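Local structure of DNA ligase (Alteromonas mediterranea, 6GDR) at residues A59-N64 against K123-V128; A63-A68 against N158-V163; K178-T183 against V210-D215. The protein joins breaks in the DNA backbone, probably through an adenylated enzyme intermediate, as a minimal ATP-dependent ligase of the Lig E type. All blocks are in the same frame, centred on the assembly; numbering follows the deposited sequence.

Overall arrangement
Contacts 1 and 2 share A63 and N64 and adjoin one another, their centres 10 Å apart, on the same side of the chain's centre. Two bonds probably tie them together: T160 OG1 lies 2.8 Å from F61 O, and N158 ND2 lies 2.9 Å from W60 O. Contact 3 is separate, its centre 31 Å from those of both others, at the exit from the ligase domain toward the OB-like domain. The bound AMP is about 6 Å from the side chain of K211 in contact 3, but about 13 Å from that of V128 in contact 1 and about 14 Å from that of W65 in contact 2. Contacts 1 and 3 each come within about 4 Å of the bound DNA.

Contact 1: residues A59-N64 against K123-V128; sequences AWFTAN and KRWAKV. Unlike the reference sequence in segment 123-128: V128 (reference Ile).
F61 turns its CG opposite the backbone N (chi1 -168°), while W125 carries its CG opposite its own carbonyl carbon (chi1 -65°); these torsions bring the two rings together between the short helical turn 59-62 and the loop 123-128. They form a T-shaped (edge-to-face) pair with planes at 73°, the centroid of the F61 ring 5.0 Å from that of the six-membered ring of W125. W125 supplies the edge: its CE3 stands 3.6 Å above the plane of the F61 ring, over the centre of the face. The rim of F61 is used as well. Its CE1 lies 3.2 Å from V128 O, which sits near the ring plane, and its CZ packs 3.7 Å from V128 CG1, the two side chains crossing at about a right angle. V128 replaces an isoleucine of the reference sequence.

W60 reaches over from the more exposed side. One face of its indole is turned to F61 CB, and its far edge meets the loop backbone, with CH2 3.5 Å from W125 O and 3.9 Å from A126 CA. The same carbonyl oxygen accepts the backbone N-H of V128, so W125 O is fixed within the loop while two aromatic rims border it. Beyond the pair, W125 also packs on I55, A57 and P58 and on I87 of helix 81-89. The arrangement is an aromatic cluster in the ATP-dependent DNA ligase domain, joining helix 59-62 to the loop that leads into strand 129-134, close to the bound DNA.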
ATOM      1  N   ALA D  59      -6.700 -11.783  21.793  1.00 72.79           N
ATOM      2  CA  ALA D  59      -8.030 -11.317  22.173  1.00 67.02           C
ATOM      3  C   ALA D  59      -7.982  -9.901  22.732  1.00 57.90           C
ATOM      4  O   ALA D  59      -8.878  -9.091  22.467  1.00 69.90           O
ATOM      5  CB  ALA D  59      -8.648 -12.274  23.192  1.00 66.21           C
ATOM      6  N   TRP D  60      -6.946  -9.584  23.512  1.00 63.71           N
ATOM      7  CA  TRP D  60      -6.834  -8.243  24.078  1.00 72.52           C
ATOM      8  C   TRP D  60      -6.664  -7.191  22.991  1.00 65.16           C
ATOM      9  O   TRP D  60      -7.063  -6.034  23.178  1.00 60.96           O
ATOM     10  CB  TRP D  60      -5.663  -8.179  25.060  1.00 65.37           C
ATOM     11  CG  TRP D  60      -4.329  -8.450  24.431  1.00 54.47           C
ATOM     12  CD1 TRP D  60      -3.667  -9.643  24.394  1.00 65.95           C
ATOM     13  CD2 TRP D  60      -3.493  -7.507  23.748  1.00 59.37           C
ATOM     14  NE1 TRP D  60      -2.472  -9.501  23.731  1.00 67.62           N
ATOM     15  CE2 TRP D  60      -2.342  -8.199  23.323  1.00 61.20           C
ATOM     16  CE3 TRP D  60      -3.607  -6.145  23.452  1.00 64.98           C
ATOM     17  CZ2 TRP D  60      -1.312  -7.576  22.621  1.00 72.16           C
ATOM     18  CZ3 TRP D  60      -2.584  -5.528  22.755  1.00 49.72           C
ATOM     19  CH2 TRP D  60      -1.452  -6.244  22.347  1.00 62.04           C
ATOM     20  N   PHE D  61      -6.079  -7.568  21.852  1.00 71.45           N
ATOM     21  CA  PHE D  61      -5.877  -6.610  20.771  1.00 62.01           C
ATOM     22  C   PHE D  61      -7.201  -6.085  20.234  1.00 57.10           C
ATOM     23  O   PHE D  61      -7.267  -4.948  19.750  1.00 59.48           O
ATOM     24  CB  PHE D  61      -5.067  -7.260  19.648  1.00 66.73           C
ATOM     25  CG  PHE D  61      -4.560  -6.286  18.624  1.00 69.11           C
ATOM     26  CD1 PHE D  61      -3.353  -5.635  18.810  1.00 61.64           C
ATOM     27  CD2 PHE D  61      -5.287  -6.024  17.476  1.00 71.85           C
ATOM     28  CE1 PHE D  61      -2.880  -4.739  17.871  1.00 60.79           C
ATOM     29  CE2 PHE D  61      -4.819  -5.128  16.533  1.00 61.72           C
ATOM     30  CZ  PHE D  61      -3.615  -4.484  16.732  1.00 65.27           C
ATOM     31  N   THR D  62      -8.263  -6.887  20.314  1.00 49.94           N
ATOM     32  CA  THR D  62      -9.575  -6.509  19.804  1.00 65.29           C
ATOM     33  C   THR D  62     -10.598  -6.310  20.915  1.00 70.75           C
ATOM     34  O   THR D  62     -11.779  -6.091  20.624  1.00 62.49           O
ATOM     35  CB  THR D  62     -10.085  -7.569  18.823  1.00 69.34           C
ATOM     36  OG1 THR D  62     -10.351  -8.789  19.526  1.00 87.69           O
ATOM     37  CG2 THR D  62      -9.059  -7.832  17.731  1.00 71.30           C
ATOM     38  N   ALA D  63     -10.178  -6.378  22.175  1.00 77.27           N
ATOM     39  CA  ALA D  63     -11.113  -6.253  23.284  1.00 71.46           C
ATOM     40  C   ALA D  63     -11.809  -4.900  23.250  1.00 65.05           C
ATOM     41  O   ALA D  63     -11.161  -3.856  23.132  1.00 70.94           O
ATOM     42  CB  ALA D  63     -10.381  -6.438  24.612  1.00 65.06           C
ATOM     43  N   ASN D  64     -13.137  -4.925  23.346  1.00 69.38           N
ATOM     44  CA  ASN D  64     -13.987  -3.739  23.425  1.00 70.57           C
ATOM     45  C   ASN D  64     -14.049  -2.961  22.118  1.00 77.31           C
ATOM     46  O   ASN D  64     -14.534  -1.821  22.110  1.00 65.45           O
ATOM     47  CB  ASN D  64     -13.540  -2.799  24.552  1.00 69.44           C
ATOM     48  CG  ASN D  64     -13.582  -3.463  25.915  1.00 63.56           C
ATOM     49  OD1 ASN D  64     -12.569  -3.559  26.605  1.00 65.51           O
ATOM     50  ND2 ASN D  64     -14.764  -3.927  26.308  1.00 70.95           N
ATOM     51  N   LYS D 123       3.690 -11.890  22.095  1.00119.00           N
ATOM     52  CA  LYS D 123       3.170 -10.595  22.515  1.00 95.17           C
ATOM     53  C   LYS D 123       3.717  -9.487  21.621  1.00 91.08           C
ATOM     54  O   LYS D 123       3.827  -8.332  22.047  1.00 75.71           O
ATOM     55  CB  LYS D 123       3.537 -10.333  23.979  1.00 69.55           C
ATOM     56  N   ARG D 124       4.062  -9.829  20.378  1.00 81.42           N
ATOM     57  CA  ARG D 124       4.643  -8.866  19.451  1.00 80.91           C
ATOM     58  C   ARG D 124       3.635  -7.825  18.986  1.00 60.67           C
ATOM     59  O   ARG D 124       4.042  -6.800  18.428  1.00 73.63           O
ATOM     60  CB  ARG D 124       5.228  -9.608  18.246  1.00 78.87           C
ATOM     61  CG  ARG D 124       6.075 -10.820  18.627  1.00 85.67           C
ATOM     62  CD  ARG D 124       6.992 -11.258  17.492  1.00 79.07           C
ATOM     63  NE  ARG D 124       6.294 -12.020  16.460  1.00 68.62           N
ATOM     64  CZ  ARG D 124       6.859 -12.442  15.333  1.00 74.12           C
ATOM     65  NH1 ARG D 124       6.152 -13.133  14.450  1.00 67.63           N
ATOM     66  NH2 ARG D 124       8.133 -12.169  15.082  1.00 72.10           N
ATOM     67  N   TRP D 125       2.342  -8.053  19.213  1.00 54.46           N
ATOM     68  CA  TRP D 125       1.305  -7.099  18.840  1.00 57.65           C
ATOM     69  C   TRP D 125       1.255  -5.885  19.756  1.00 58.33           C
ATOM     70  O   TRP D 125       0.374  -5.038  19.574  1.00 69.72           O
ATOM     71  CB  TRP D 125      -0.060  -7.790  18.847  1.00 58.55           C
ATOM     72  CG  TRP D 125      -0.200  -8.874  17.825  1.00 51.69           C
ATOM     73  CD1 TRP D 125       0.462 -10.068  17.797  1.00 60.11           C
ATOM     74  CD2 TRP D 125      -1.066  -8.869  16.684  1.00 52.73           C
ATOM     75  NE1 TRP D 125       0.067 -10.803  16.706  1.00 53.70           N
ATOM     76  CE2 TRP D 125      -0.871 -10.089  16.007  1.00 61.36           C
ATOM     77  CE3 TRP D 125      -1.984  -7.950  16.168  1.00 65.87           C
ATOM     78  CZ2 TRP D 125      -1.561 -10.414  14.842  1.00 68.98           C
ATOM     79  CZ3 TRP D 125      -2.668  -8.274  15.010  1.00 70.51           C
ATOM     80  CH2 TRP D 125      -2.452  -9.495  14.361  1.00 73.53           C
ATOM     81  N   ALA D 126       2.163  -5.778  20.728  1.00 60.99           N
ATOM     82  CA  ALA D 126       2.078  -4.701  21.709  1.00 68.91           C
ATOM     83  C   ALA D 126       2.081  -3.336  21.032  1.00 65.45           C
ATOM     84  O   ALA D 126       1.273  -2.462  21.367  1.00 63.98           O
ATOM     85  CB  ALA D 126       3.234  -4.813  22.704  1.00 80.05           C
ATOM     86  N   LYS D 127       2.981  -3.133  20.070  1.00 44.98           N
ATOM     87  CA  LYS D 127       3.135  -1.848  19.402  1.00 72.05           C
ATOM     88  C   LYS D 127       2.459  -1.815  18.034  1.00 71.24           C
ATOM     89  O   LYS D 127       2.807  -0.975  17.197  1.00 65.92           O
ATOM     90  CB  LYS D 127       4.620  -1.502  19.278  1.00 74.91           C
ATOM     91  CG  LYS D 127       5.259  -1.087  20.600  1.00 79.82           C
ATOM     92  CD  LYS D 127       4.909   0.352  20.965  1.00 92.16           C
ATOM     93  CE  LYS D 127       5.051   0.612  22.459  1.00 81.79           C
ATOM     94  NZ  LYS D 127       3.783   0.356  23.200  1.00 84.06           N
ATOM     95  N   VAL D 128       1.496  -2.701  17.797  1.00 66.32           N
ATOM     96  CA  VAL D 128       0.705  -2.697  16.575  1.00 46.67           C
ATOM     97  C   VAL D 128      -0.594  -1.954  16.845  1.00 51.81           C
ATOM     98  O   VAL D 128      -1.144  -2.001  17.952  1.00 57.30           O
ATOM     99  CB  VAL D 128       0.430  -4.131  16.075  1.00 51.48           C
ATOM    100  CG1 VAL D 128      -0.489  -4.118  14.858  1.00 60.74           C
ATOM    101  CG2 VAL D 128       1.738  -4.832  15.742  1.00 68.38           C
TER

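Contact 2: residues A63-A68 against N158-V163; sequences ANWPKA and NPTFAV
N158 donates from ND2 to A63 O over 3.0 Å, nearly straight at 162°, in the carbonyl plane on a lone pair and close to its own amide plane. Its CG lies anti to the backbone N (chi1 -161°), which sends the amide toward A63 O. Next to this bond, the W65 indole receives F161 over one face: F161 CB lies 4.1 Å from the centroid of the five-membered ring, a CH-pi contact, and the F161 ring follows edge-on, planes at 74°. P66 CD in turn sits over a face of the F161 ring, 4.2 Å from its centroid. At the indole edge, T160 OG1 lies 3.1 Å from W65 NE1, in the ring plane.

The second shell fixes the amide. N158 OD1 accepts T160 N at 3.1 Å in an Asx turn within the type I turn 158-161, and ND2 also bonds W60 O. With an alanine here, A63 O and W60 O would probably lose this donor and the turn its side-chain bond. Further out, W65 meets W42 edge-to-face and also touches F130. T160 and A162 bond the backbone of strand 129-134, beside which strand 161-163 closes the sheet, while P66 packs on L152 of helix 142-154.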
ATOM      1  N   ALA D  63     -10.178  -6.378  22.175  1.00 77.27           N
ATOM      2  CA  ALA D  63     -11.113  -6.253  23.284  1.00 71.46           C
ATOM      3  C   ALA D  63     -11.809  -4.900  23.250  1.00 65.05           C
ATOM      4  O   ALA D  63     -11.161  -3.856  23.132  1.00 70.94           O
ATOM      5  CB  ALA D  63     -10.381  -6.438  24.612  1.00 65.06           C
ATOM      6  N   ASN D  64     -13.137  -4.925  23.346  1.00 69.38           N
ATOM      7  CA  ASN D  64     -13.987  -3.739  23.425  1.00 70.57           C
ATOM      8  C   ASN D  64     -14.049  -2.961  22.118  1.00 77.31           C
ATOM      9  O   ASN D  64     -14.534  -1.821  22.110  1.00 65.45           O
ATOM     10  CB  ASN D  64     -13.540  -2.799  24.552  1.00 69.44           C
ATOM     11  CG  ASN D  64     -13.582  -3.463  25.915  1.00 63.56           C
ATOM     12  OD1 ASN D  64     -12.569  -3.559  26.605  1.00 65.51           O
ATOM     13  ND2 ASN D  64     -14.764  -3.927  26.308  1.00 70.95           N
ATOM     14  N   TRP D  65     -13.583  -3.535  21.008  1.00 74.80           N
ATOM     15  CA  TRP D  65     -13.722  -2.867  19.726  1.00 65.13           C
ATOM     16  C   TRP D  65     -15.201  -2.745  19.361  1.00 56.14           C
ATOM     17  O   TRP D  65     -16.040  -3.493  19.868  1.00 72.91           O
ATOM     18  CB  TRP D  65     -12.977  -3.634  18.633  1.00 70.52           C
ATOM     19  CG  TRP D  65     -11.497  -3.393  18.612  1.00 69.74           C
ATOM     20  CD1 TRP D  65     -10.725  -2.916  19.631  1.00 65.80           C
ATOM     21  CD2 TRP D  65     -10.610  -3.611  17.507  1.00 66.08           C
ATOM     22  NE1 TRP D  65      -9.413  -2.828  19.231  1.00 66.57           N
ATOM     23  CE2 TRP D  65      -9.318  -3.248  17.930  1.00 61.94           C
ATOM     24  CE3 TRP D  65     -10.787  -4.078  16.201  1.00 63.95           C
ATOM     25  CZ2 TRP D  65      -8.206  -3.340  17.095  1.00 64.86           C
ATOM     26  CZ3 TRP D  65      -9.684  -4.168  15.374  1.00 61.89           C
ATOM     27  CH2 TRP D  65      -8.410  -3.801  15.823  1.00 62.84           C
ATOM     28  N   PRO D  66     -15.547  -1.803  18.483  1.00 58.04           N
ATOM     29  CA  PRO D  66     -16.950  -1.661  18.076  1.00 62.27           C
ATOM     30  C   PRO D  66     -17.482  -2.932  17.431  1.00 69.25           C
ATOM     31  O   PRO D  66     -16.732  -3.827  17.033  1.00 70.64           O
ATOM     32  CB  PRO D  66     -16.917  -0.500  17.074  1.00 65.65           C
ATOM     33  CG  PRO D  66     -15.673   0.250  17.395  1.00 55.76           C
ATOM     34  CD  PRO D  66     -14.690  -0.772  17.871  1.00 60.58           C
ATOM     35  N   LYS D  67     -18.807  -3.001  17.332  1.00 64.63           N
ATOM     36  CA  LYS D  67     -19.492  -4.132  16.707  1.00 65.30           C
ATOM     37  C   LYS D  67     -20.008  -3.742  15.322  1.00 65.47           C
ATOM     38  O   LYS D  67     -21.196  -3.839  15.011  1.00 81.01           O
ATOM     39  CB  LYS D  67     -20.628  -4.619  17.603  1.00 66.68           C
ATOM     40  CG  LYS D  67     -20.176  -5.158  18.959  1.00 77.90           C
ATOM     41  CD  LYS D  67     -19.319  -6.415  18.841  1.00 71.82           C
ATOM     42  CE  LYS D  67     -20.086  -7.570  18.211  1.00 84.55           C
ATOM     43  NZ  LYS D  67     -19.326  -8.849  18.270  1.00 76.83           N
ATOM     44  N   ALA D  68     -19.078  -3.293  14.482  1.00 71.70           N
ATOM     45  CA  ALA D  68     -19.393  -2.869  13.127  1.00 63.44           C
ATOM     46  C   ALA D  68     -18.283  -3.330  12.193  1.00 65.87           C
ATOM     47  O   ALA D  68     -17.254  -3.855  12.626  1.00 56.59           O
ATOM     48  CB  ALA D  68     -19.571  -1.347  13.043  1.00 65.09           C
ATOM     49  N   ASN D 158      -9.981   0.761  24.095  1.00 67.45           N
ATOM     50  CA  ASN D 158      -8.745   0.113  23.669  1.00 67.08           C
ATOM     51  C   ASN D 158      -7.928   1.062  22.797  1.00 58.35           C
ATOM     52  O   ASN D 158      -8.442   1.544  21.779  1.00 68.55           O
ATOM     53  CB  ASN D 158      -9.065  -1.167  22.904  1.00 66.97           C
ATOM     54  CG  ASN D 158      -7.886  -2.115  22.833  1.00 60.55           C
ATOM     55  OD1 ASN D 158      -6.730  -1.693  22.858  1.00 67.28           O
ATOM     56  ND2 ASN D 158      -8.176  -3.410  22.749  1.00 68.63           N
ATOM     57  N   PRO D 159      -6.669   1.359  23.141  1.00 67.45           N
ATOM     58  CA  PRO D 159      -5.869   2.254  22.290  1.00 65.74           C
ATOM     59  C   PRO D 159      -5.376   1.607  21.005  1.00 60.92           C
ATOM     60  O   PRO D 159      -4.849   2.320  20.140  1.00 57.41           O
ATOM     61  CB  PRO D 159      -4.696   2.641  23.198  1.00 53.13           C
ATOM     62  CG  PRO D 159      -4.543   1.483  24.111  1.00 63.77           C
ATOM     63  CD  PRO D 159      -5.930   0.947  24.347  1.00 51.23           C
ATOM     64  N   THR D 160      -5.519   0.288  20.853  1.00 66.06           N
ATOM     65  CA  THR D 160      -5.145  -0.354  19.598  1.00 54.06           C
ATOM     66  C   THR D 160      -6.043   0.101  18.454  1.00 58.84           C
ATOM     67  O   THR D 160      -5.614   0.108  17.295  1.00 57.66           O
ATOM     68  CB  THR D 160      -5.212  -1.874  19.738  1.00 58.54           C
ATOM     69  OG1 THR D 160      -6.536  -2.262  20.127  1.00 63.16           O
ATOM     70  CG2 THR D 160      -4.211  -2.360  20.779  1.00 69.07           C
ATOM     71  N   PHE D 161      -7.282   0.475  18.759  1.00 54.17           N
ATOM     72  CA  PHE D 161      -8.193   1.008  17.756  1.00 51.89           C
ATOM     73  C   PHE D 161      -7.900   2.490  17.558  1.00 56.52           C
ATOM     74  O   PHE D 161      -8.068   3.290  18.486  1.00 65.99           O
ATOM     75  CB  PHE D 161      -9.641   0.792  18.188  1.00 57.00           C
ATOM     76  CG  PHE D 161     -10.652   1.205  17.157  1.00 60.32           C
ATOM     77  CD1 PHE D 161     -11.165   0.281  16.263  1.00 60.14           C
ATOM     78  CD2 PHE D 161     -11.092   2.517  17.085  1.00 58.59           C
ATOM     79  CE1 PHE D 161     -12.097   0.656  15.314  1.00 52.83           C
ATOM     80  CE2 PHE D 161     -12.022   2.899  16.138  1.00 60.55           C
ATOM     81  CZ  PHE D 161     -12.526   1.967  15.252  1.00 64.75           C
ATOM     82  N   ALA D 162      -7.455   2.854  16.359  1.00 62.00           N
ATOM     83  CA  ALA D 162      -7.113   4.228  16.027  1.00 59.64           C
ATOM     84  C   ALA D 162      -7.807   4.613  14.725  1.00 57.29           C
ATOM     85  O   ALA D 162      -8.506   3.807  14.105  1.00 54.45           O
ATOM     86  CB  ALA D 162      -5.593   4.407  15.916  1.00 51.04           C
ATOM     87  N   VAL D 163      -7.608   5.862  14.313  1.00 40.11           N
ATOM     88  CA  VAL D 163      -8.210   6.395  13.096  1.00 47.35           C
ATOM     89  C   VAL D 163      -7.153   7.207  12.365  1.00 60.03           C
ATOM     90  O   VAL D 163      -6.513   8.082  12.959  1.00 56.19           O
ATOM     91  CB  VAL D 163      -9.448   7.265  13.396  1.00 55.60           C
ATOM     92  CG1 VAL D 163     -10.104   7.729  12.100  1.00 52.88           C
ATOM     93  CG2 VAL D 163     -10.446   6.499  14.255  1.00 60.28           C
TER

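Contact 3: residues K178-T183 against V210-D215; sequences KLEQVT and VKQFED
Q212 lies against the helix as an extended arm, and L179, E180 and T183 each meet it in a different way. Its CG is set opposite the carbonyl carbon (chi1 -75°), and the straight chain beyond carries the amide across the helix surface. L179 slides past it in the opposite direction, bringing CD2 to 3.4 Å from Q212 CG; the same methyl, CD2 of L179, reaches 3.7 Å from V210 CG1, where the two branched side chains cross at a slant. E180 instead crosses Q212 at about a right angle, bent at chi2, with its CG 3.4 Å from Q212 OE1. The carboxylate and amide planes are 35° apart, and only a weak hydrogen bond links them, from Q212 NE2 to E180 OE1 at 3.5 Å and 143°.

T183 brings its methyl nearest to the amide, CG2 lying 3.4 Å from Q212 NE2, with CB and OG1 alongside. Its hydroxyl bonds back to the helix: OG1 donates to L179 O at 2.7 Å from above the carbonyl plane. L179 O takes the backbone N-H of T183 as well, so two donors from one residue grip it, and the hydroxyl bond is what holds the rotation of the threonine.

Behind L179 and V210 lie L190 and L192 of strand 189-194. K211 starts away from the helix at its CB, packs on a phosphate of the bound DNA and forms a long, weak ion pair with E188. Farther along, F213 makes a cation-pi contact with K271, and E214 bonds the backbone of F272. Together with K209 of the AMP pocket, V210 and K211 fit motif V of covalent nucleotidyltransferases; here helix 172-184 packs on the chain as it leaves the nucleotide-binding domain for the OB-like domain.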
ATOM      1  N   LYS D 178       3.842  18.232   0.033  1.00 44.07           N
ATOM      2  CA  LYS D 178       3.548  17.332   1.145  1.00 51.72           C
ATOM      3  C   LYS D 178       4.039  15.924   0.846  1.00 44.65           C
ATOM      4  O   LYS D 178       4.597  15.252   1.722  1.00 49.52           O
ATOM      5  CB  LYS D 178       2.048  17.325   1.439  1.00 50.17           C
ATOM      6  CG  LYS D 178       1.651  16.492   2.656  1.00 52.25           C
ATOM      7  CD  LYS D 178       2.200  17.083   3.949  1.00 49.78           C
ATOM      8  CE  LYS D 178       1.941  16.174   5.139  1.00 58.32           C
ATOM      9  NZ  LYS D 178       2.605  16.675   6.376  0.50 47.50           N
ATOM     10  N   LEU D 179       3.841  15.458  -0.387  1.00 47.13           N
ATOM     11  CA  LEU D 179       4.343  14.145  -0.777  1.00 52.32           C
ATOM     12  C   LEU D 179       5.852  14.062  -0.583  1.00 49.44           C
ATOM     13  O   LEU D 179       6.364  13.095  -0.005  1.00 52.27           O
ATOM     14  CB  LEU D 179       3.965  13.861  -2.231  1.00 48.35           C
ATOM     15  CG  LEU D 179       4.476  12.550  -2.825  1.00 55.78           C
ATOM     16  CD1 LEU D 179       3.942  11.353  -2.049  1.00 54.41           C
ATOM     17  CD2 LEU D 179       4.084  12.464  -4.290  1.00 57.94           C
ATOM     18  N   GLU D 180       6.582  15.073  -1.060  1.00 50.18           N
ATOM     19  CA  GLU D 180       8.030  15.104  -0.874  1.00 51.70           C
ATOM     20  C   GLU D 180       8.391  15.034   0.605  1.00 47.74           C
ATOM     21  O   GLU D 180       9.246  14.239   1.010  1.00 54.95           O
ATOM     22  CB  GLU D 180       8.612  16.368  -1.509  1.00 56.38           C
ATOM     23  CG  GLU D 180       9.421  16.122  -2.773  1.00 64.81           C
ATOM     24  CD  GLU D 180      10.750  15.445  -2.494  0.50 64.85           C
ATOM     25  OE1 GLU D 180      11.121  14.525  -3.252  0.50 68.69           O
ATOM     26  OE2 GLU D 180      11.421  15.831  -1.514  0.50 62.58           O
ATOM     27  N   GLN D 181       7.745  15.863   1.427  1.00 41.21           N
ATOM     28  CA  GLN D 181       8.049  15.881   2.855  1.00 54.56           C
ATOM     29  C   GLN D 181       7.780  14.523   3.488  1.00 47.45           C
ATOM     30  O   GLN D 181       8.618  13.991   4.226  0.63 41.29           O
ATOM     31  CB  GLN D 181       7.232  16.977   3.545  1.00 43.60           C
ATOM     32  CG  GLN D 181       7.419  17.041   5.054  1.00 51.48           C
ATOM     33  CD  GLN D 181       6.394  16.221   5.816  1.00 50.63           C
ATOM     34  OE1 GLN D 181       5.224  16.158   5.437  0.77 46.40           O
ATOM     35  NE2 GLN D 181       6.830  15.588   6.900  1.00 52.73           N
ATOM     36  N   VAL D 182       6.612  13.942   3.209  1.00 55.97           N
ATOM     37  CA  VAL D 182       6.278  12.634   3.766  1.00 41.20           C
ATOM     38  C   VAL D 182       7.292  11.591   3.311  1.00 41.04           C
ATOM     39  O   VAL D 182       7.805  10.804   4.115  1.00 47.02           O
ATOM     40  CB  VAL D 182       4.842  12.238   3.377  1.00 46.82           C
ATOM     41  CG1 VAL D 182       4.538  10.804   3.791  1.00 59.49           C
ATOM     42  CG2 VAL D 182       3.845  13.190   4.021  1.00 45.87           C
ATOM     43  N   THR D 183       7.598  11.572   2.012  1.00 44.18           N
ATOM     44  CA  THR D 183       8.555  10.602   1.487  1.00 37.21           C
ATOM     45  C   THR D 183       9.899  10.725   2.196  1.00 53.51           C
ATOM     46  O   THR D 183      10.471   9.726   2.647  1.00 61.68           O
ATOM     47  CB  THR D 183       8.722  10.796  -0.021  1.00 50.97           C
ATOM     48  OG1 THR D 183       7.439  10.737  -0.657  1.00 50.63           O
ATOM     49  CG2 THR D 183       9.621   9.713  -0.611  1.00 41.49           C
ATOM     50  N   VAL D 210      -1.227   8.159  -4.273  1.00 52.62           N
ATOM     51  CA  VAL D 210      -0.121   9.030  -4.654  1.00 52.41           C
ATOM     52  C   VAL D 210       1.163   8.468  -4.057  1.00 52.84           C
ATOM     53  O   VAL D 210       1.287   8.364  -2.831  1.00 57.47           O
ATOM     54  CB  VAL D 210      -0.343  10.478  -4.188  1.00 54.26           C
ATOM     55  CG1 VAL D 210       0.609  11.411  -4.912  1.00 64.81           C
ATOM     56  CG2 VAL D 210      -1.790  10.902  -4.415  1.00 65.99           C
ATOM     57  N   LYS D 211       2.115   8.119  -4.920  1.00 56.33           N
ATOM     58  CA  LYS D 211       3.398   7.577  -4.498  1.00 51.50           C
ATOM     59  C   LYS D 211       4.495   8.131  -5.395  1.00 65.04           C
ATOM     60  O   LYS D 211       4.275   8.389  -6.581  1.00 51.84           O
ATOM     61  CB  LYS D 211       3.411   6.042  -4.555  1.00 53.99           C
ATOM     62  CG  LYS D 211       2.551   5.362  -3.497  1.00 61.07           C
ATOM     63  CD  LYS D 211       2.174   3.941  -3.904  1.00 57.69           C
ATOM     64  CE  LYS D 211       3.385   3.029  -4.031  1.00 62.97           C
ATOM     65  NZ  LYS D 211       4.082   2.817  -2.733  1.00 78.61           N
ATOM     66  N   GLN D 212       5.679   8.315  -4.818  1.00 59.23           N
ATOM     67  CA  GLN D 212       6.840   8.747  -5.581  1.00 56.30           C
ATOM     68  C   GLN D 212       7.643   7.544  -6.062  1.00 56.36           C
ATOM     69  O   GLN D 212       7.548   6.439  -5.522  1.00 66.31           O
ATOM     70  CB  GLN D 212       7.740   9.661  -4.750  1.00 58.94           C
ATOM     71  CG  GLN D 212       7.207  11.070  -4.578  1.00 52.73           C
ATOM     72  CD  GLN D 212       8.210  12.036  -3.956  1.00 60.48           C
ATOM     73  OE1 GLN D 212       7.941  13.233  -3.866  1.00 74.16           O
ATOM     74  NE2 GLN D 212       9.363  11.527  -3.528  1.00 49.26           N
ATOM     75  N   PHE D 213       8.448   7.779  -7.095  1.00 52.13           N
ATOM     76  CA  PHE D 213       9.333   6.760  -7.634  1.00 59.99           C
ATOM     77  C   PHE D 213      10.500   7.443  -8.327  1.00 63.79           C
ATOM     78  O   PHE D 213      10.357   8.537  -8.880  1.00 62.67           O
ATOM     79  CB  PHE D 213       8.599   5.834  -8.613  1.00 52.75           C
ATOM     80  CG  PHE D 213       8.028   6.543  -9.810  1.00 54.77           C
ATOM     81  CD1 PHE D 213       8.798   6.751 -10.942  1.00 70.62           C
ATOM     82  CD2 PHE D 213       6.717   6.990  -9.806  1.00 63.06           C
ATOM     83  CE1 PHE D 213       8.275   7.399 -12.046  1.00 65.71           C
ATOM     84  CE2 PHE D 213       6.187   7.638 -10.907  1.00 63.66           C
ATOM     85  CZ  PHE D 213       6.968   7.841 -12.028  1.00 70.44           C
ATOM     86  N   GLU D 214      11.657   6.791  -8.288  1.00 69.29           N
ATOM     87  CA  GLU D 214      12.853   7.279  -8.956  1.00 70.36           C
ATOM     88  C   GLU D 214      13.313   6.256  -9.986  1.00 62.55           C
ATOM     89  O   GLU D 214      12.770   5.153 -10.090  1.00 58.68           O
ATOM     90  CB  GLU D 214      13.983   7.560  -7.956  1.00 74.54           C
ATOM     91  CG  GLU D 214      13.525   8.036  -6.586  1.00 77.27           C
ATOM     92  CD  GLU D 214      13.379   6.895  -5.596  1.00 94.99           C
ATOM     93  OE1 GLU D 214      12.782   5.859  -5.961  1.00 91.45           O
ATOM     94  OE2 GLU D 214      13.872   7.030  -4.457  1.00 79.38           O
ATOM     95  N   ASP D 215      14.329   6.640 -10.749  1.00 78.16           N
ATOM     96  CA  ASP D 215      14.934   5.778 -11.752  1.00 62.34           C
ATOM     97  C   ASP D 215      16.334   5.373 -11.310  1.00 65.55           C
ATOM     98  O   ASP D 215      16.919   5.951 -10.391  1.00 60.37           O
ATOM     99  CB  ASP D 215      14.988   6.483 -13.113  1.00 71.39           C
ATOM    100  CG  ASP D 215      13.611   6.788 -13.667  1.00 79.91           C
ATOM    101  OD1 ASP D 215      12.612   6.504 -12.972  1.00 78.88           O
ATOM    102  OD2 ASP D 215      13.528   7.308 -14.799  1.00 78.85           O
TER